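N-acetylneuraminic acid (Sialic acid) synthetase (Leptospira borgpetersenii serovar Hardjo-bovis, PDB 6NCS) probably catalyses the synthesis of sialic acid or its 9-phosphate as a manganese-binding enzyme of the NeuB family. Local coordinates at residues G21-N35 with V221-V234. Sequence-based numbering, arbitrary orientation.
Sequences GGNNPVFIIAEAGLN and VASGAEIIEKHYTV. With MN (manganese (II) ion), chain C.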
# COMPACT_ATOMS: atom_id res chain seq x y z
N GLY A 21 -2.22 16.71 1.12
CA GLY A 21 -3.11 15.92 1.95
C GLY A 21 -4.53 15.92 1.41
O GLY A 21 -4.80 16.34 0.28
N GLY A 22 -5.45 15.44 2.24
CA GLY A 22 -6.84 15.35 1.81
C GLY A 22 -6.92 14.46 0.59
O GLY A 22 -6.29 13.40 0.52
N ASN A 23 -7.69 14.88 -0.41
CA ASN A 23 -7.74 14.12 -1.66
C ASN A 23 -6.91 14.76 -2.76
O ASN A 23 -7.25 14.64 -3.94
CB ASN A 23 -9.19 13.92 -2.11
CG ASN A 23 -10.00 15.18 -2.03
OD1 ASN A 23 -9.52 16.26 -2.37
ND2 ASN A 23 -11.24 15.05 -1.56
N ASN A 24 -5.83 15.43 -2.40
CA ASN A 24 -4.95 16.06 -3.37
C ASN A 24 -3.93 15.07 -3.90
O ASN A 24 -3.68 14.03 -3.28
CB ASN A 24 -4.25 17.25 -2.73
CG ASN A 24 -5.20 18.38 -2.41
OD1 ASN A 24 -5.72 19.04 -3.31
ND2 ASN A 24 -5.46 18.60 -1.13
N PRO A 25 -3.30 15.36 -5.04
CA PRO A 25 -2.20 14.52 -5.52
C PRO A 25 -1.11 14.39 -4.48
O PRO A 25 -0.93 15.26 -3.62
CB PRO A 25 -1.68 15.27 -6.75
CG PRO A 25 -2.81 16.12 -7.19
CD PRO A 25 -3.57 16.49 -5.95
N VAL A 26 -0.37 13.29 -4.58
CA VAL A 26 0.84 13.13 -3.78
C VAL A 26 1.82 14.24 -4.12
O VAL A 26 2.12 14.49 -5.29
CB VAL A 26 1.47 11.76 -4.05
CG1 VAL A 26 2.77 11.60 -3.23
CG2 VAL A 26 0.48 10.66 -3.71
N PHE A 27 2.32 14.91 -3.08
CA PHE A 27 3.29 15.99 -3.22
C PHE A 27 4.69 15.38 -3.24
O PHE A 27 5.09 14.72 -2.28
CB PHE A 27 3.11 16.94 -2.03
CG PHE A 27 3.89 18.20 -2.14
CD1 PHE A 27 3.42 19.25 -2.92
CD2 PHE A 27 5.05 18.38 -1.40
CE1 PHE A 27 4.13 20.44 -2.99
CE2 PHE A 27 5.78 19.57 -1.47
CZ PHE A 27 5.32 20.60 -2.26
N ILE A 28 5.42 15.56 -4.34
CA ILE A 28 6.71 14.89 -4.55
C ILE A 28 7.84 15.91 -4.43
O ILE A 28 7.87 16.90 -5.17
CB ILE A 28 6.75 14.16 -5.89
CG1 ILE A 28 5.70 13.04 -5.89
CG2 ILE A 28 8.14 13.54 -6.12
CD1 ILE A 28 5.51 12.37 -7.22
N ILE A 29 8.79 15.63 -3.53
CA ILE A 29 9.91 16.51 -3.22
C ILE A 29 11.18 15.85 -3.73
O ILE A 29 11.49 14.72 -3.33
CB ILE A 29 10.03 16.76 -1.71
CG1 ILE A 29 8.80 17.49 -1.16
CG2 ILE A 29 11.32 17.56 -1.39
CD1 ILE A 29 8.56 17.18 0.34
N ALA A 30 11.93 16.56 -4.57
CA ALA A 30 13.26 16.14 -4.99
C ALA A 30 14.26 16.72 -4.00
O ALA A 30 14.39 17.93 -3.89
CB ALA A 30 13.54 16.64 -6.41
N GLU A 31 14.94 15.85 -3.24
CA GLU A 31 15.90 16.31 -2.23
C GLU A 31 17.24 16.47 -2.92
O GLU A 31 17.96 15.49 -3.14
CB GLU A 31 15.95 15.34 -1.04
CG GLU A 31 17.25 15.33 -0.21
CD GLU A 31 17.47 16.57 0.63
OE1 GLU A 31 17.88 16.42 1.81
OE2 GLU A 31 17.24 17.69 0.13
N ALA A 32 17.57 17.70 -3.31
CA ALA A 32 18.88 17.98 -3.88
C ALA A 32 19.96 17.83 -2.82
O ALA A 32 21.09 17.46 -3.14
CB ALA A 32 18.93 19.38 -4.48
N GLY A 33 19.62 18.12 -1.57
CA GLY A 33 20.50 17.85 -0.45
C GLY A 33 21.81 18.57 -0.61
O GLY A 33 21.85 19.80 -0.78
N LEU A 34 22.90 17.81 -0.57
CA LEU A 34 24.25 18.33 -0.76
C LEU A 34 24.88 17.86 -2.06
O LEU A 34 26.07 18.08 -2.28
CB LEU A 34 25.13 17.92 0.42
CG LEU A 34 24.64 18.45 1.77
CD1 LEU A 34 25.67 18.20 2.85
CD2 LEU A 34 24.32 19.92 1.67
N ASN A 35 24.10 17.22 -2.94
CA ASN A 35 24.67 16.54 -4.10
C ASN A 35 25.28 17.50 -5.11
O ASN A 35 26.15 17.09 -5.89
CB ASN A 35 23.58 15.66 -4.74
CG ASN A 35 24.09 14.88 -5.93
OD1 ASN A 35 23.89 15.28 -7.07
ND2 ASN A 35 24.74 13.76 -5.66
N VAL A 221 3.60 4.96 -1.45
CA VAL A 221 2.35 5.55 -1.95
C VAL A 221 1.21 4.55 -1.84
O VAL A 221 0.12 4.89 -1.38
CB VAL A 221 2.52 6.04 -3.40
CG1 VAL A 221 1.18 6.49 -3.97
CG2 VAL A 221 3.53 7.18 -3.46
N ALA A 222 1.43 3.30 -2.27
CA ALA A 222 0.37 2.30 -2.14
C ALA A 222 0.00 2.06 -0.68
O ALA A 222 -1.15 1.74 -0.37
CB ALA A 222 0.78 0.98 -2.80
N SER A 223 0.95 2.24 0.24
CA SER A 223 0.66 2.04 1.65
C SER A 223 0.11 3.29 2.32
O SER A 223 -0.04 3.30 3.55
CB SER A 223 1.90 1.54 2.38
OG SER A 223 2.82 2.59 2.58
N GLY A 224 -0.18 4.35 1.57
CA GLY A 224 -0.87 5.51 2.11
C GLY A 224 -0.10 6.82 2.13
O GLY A 224 -0.67 7.83 2.57
N ALA A 225 1.16 6.88 1.69
CA ALA A 225 1.91 8.13 1.76
C ALA A 225 1.27 9.23 0.92
O ALA A 225 0.88 9.00 -0.23
CB ALA A 225 3.35 7.91 1.30
N GLU A 226 1.17 10.43 1.49
CA GLU A 226 0.60 11.59 0.81
C GLU A 226 1.66 12.57 0.35
O GLU A 226 1.34 13.53 -0.37
CB GLU A 226 -0.41 12.28 1.73
CG GLU A 226 -1.37 11.29 2.39
CD GLU A 226 -2.33 11.94 3.37
OE1 GLU A 226 -2.16 11.73 4.60
OE2 GLU A 226 -3.24 12.65 2.91
N ILE A 227 2.90 12.37 0.77
CA ILE A 227 4.06 13.15 0.37
C ILE A 227 5.17 12.15 0.17
O ILE A 227 5.28 11.19 0.93
CB ILE A 227 4.45 14.19 1.44
CG1 ILE A 227 3.30 15.15 1.76
CG2 ILE A 227 5.70 14.97 1.01
CD1 ILE A 227 2.37 14.66 2.89
N ILE A 228 5.99 12.35 -0.87
CA ILE A 228 7.17 11.51 -1.10
C ILE A 228 8.37 12.43 -1.23
O ILE A 228 8.35 13.38 -2.02
CB ILE A 228 7.04 10.64 -2.36
CG1 ILE A 228 5.95 9.58 -2.17
CG2 ILE A 228 8.38 9.99 -2.69
CD1 ILE A 228 6.35 8.44 -1.20
N GLU A 229 9.42 12.13 -0.46
CA GLU A 229 10.70 12.80 -0.59
C GLU A 229 11.73 11.78 -1.07
O GLU A 229 11.79 10.67 -0.54
CB GLU A 229 11.14 13.43 0.74
CG GLU A 229 12.42 14.23 0.64
CD GLU A 229 12.81 14.86 1.96
OE1 GLU A 229 13.85 14.47 2.53
OE2 GLU A 229 12.07 15.74 2.44
N LYS A 230 12.51 12.14 -2.08
CA LYS A 230 13.49 11.24 -2.67
C LYS A 230 14.75 12.02 -2.99
O LYS A 230 14.67 13.08 -3.61
CB LYS A 230 12.92 10.58 -3.94
CG LYS A 230 13.90 9.73 -4.74
CD LYS A 230 14.26 8.43 -4.03
CE LYS A 230 15.49 7.79 -4.67
NZ LYS A 230 15.93 6.56 -3.91
N HIS A 231 15.91 11.53 -2.55
CA HIS A 231 17.15 12.22 -2.89
C HIS A 231 17.35 12.21 -4.40
O HIS A 231 16.91 11.30 -5.11
CB HIS A 231 18.35 11.57 -2.20
CG HIS A 231 18.45 11.89 -0.75
ND1 HIS A 231 19.47 12.65 -0.22
CD2 HIS A 231 17.65 11.55 0.30
CE1 HIS A 231 19.30 12.77 1.08
NE2 HIS A 231 18.21 12.11 1.42
N TYR A 232 18.04 13.24 -4.88
CA TYR A 232 18.00 13.58 -6.29
C TYR A 232 19.36 14.08 -6.76
O TYR A 232 20.04 14.82 -6.03
CB TYR A 232 16.88 14.61 -6.52
CG TYR A 232 16.95 15.36 -7.82
CD1 TYR A 232 16.84 14.70 -9.04
CD2 TYR A 232 17.08 16.75 -7.83
CE1 TYR A 232 16.91 15.40 -10.23
CE2 TYR A 232 17.13 17.45 -9.02
CZ TYR A 232 17.05 16.77 -10.21
OH TYR A 232 17.10 17.47 -11.40
N THR A 233 19.75 13.65 -7.95
CA THR A 233 21.00 14.06 -8.58
C THR A 233 20.74 14.19 -10.07
O THR A 233 19.88 13.49 -10.62
CB THR A 233 22.13 13.04 -8.33
OG1 THR A 233 23.33 13.47 -9.00
CG2 THR A 233 21.75 11.65 -8.85
N VAL A 234 21.46 15.08 -10.75
CA VAL A 234 21.34 15.08 -12.20
C VAL A 234 22.20 14.01 -12.85
O VAL A 234 21.98 13.69 -14.02
CB VAL A 234 21.67 16.44 -12.85
CG1 VAL A 234 20.67 17.50 -12.40
CG2 VAL A 234 23.11 16.83 -12.59
MN MN C . 17.50 12.43 3.50
O HOH W 1 -0.90 15.19 -0.92
O HOH W 2 -3.32 13.17 -0.13
O HOH W 3 -6.00 11.87 2.98
O HOH W 4 23.57 16.79 -9.25
O HOH W 5 26.30 13.03 -8.14
O HOH W 6 15.81 12.97 2.65
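Strands 27-33 and 227-231 pair in parallel, with Phe27 beside Ile227 and Glu31 beside His231, near the centre of the chain. Backbone bonds alternate between the strands. Ile29 makes both its bonds to strand 227-231, either side of Glu229: its N donates to Ile228 O (2.7 Å) and its O accepts from Lys230 N (3.0 Å). The last bond, Tyr232 N to Glu31 O, is weak. These are the first and last strands of the parallel barrel. Their pairing closes the ring, as expected for the TIM-barrel fold of the NeuB family. Phe27, Ile29, Glu31, Ile227, Glu229 and His231 project into the barrel. Val26 and Ile28 on the other side meet helix 249-266.

Inside the barrel, towards the N-terminal end of the strands, Ile29 CD1 packs on Ile227 CG2 at 3.7 Å. At the C-terminal end, Glu31 lies alongside His231. Glu31 CG, anti to the backbone N (chi1 155°), sits over the centre of the imidazole face, a CH-pi contact 3.5 Å from the centroid. The chain then bends at chi2 (71°), beyond the touching carbon. The carboxylate goes on to a salt bridge with Lys59 and lies close to a bound citrate, probably from the crystallisation liquor. His231 NE2 binds the manganese at 2.2 Å, together with His210. Water 6, another ligand of the metal, donates to Glu229 OE1, which makes Glu229 a second-shell residue. The carboxylates of Glu31 and Glu229 come close, and Lys125 forms a salt bridge with Glu229.

Past the strands, Thr233 OG1 donates to Asn35 OD1 (2.7 Å). At the other end, water 3 bridges Gly22 O and Glu226 OE2. Glu226 OE2 is also hydrogen-bonded to Ser10.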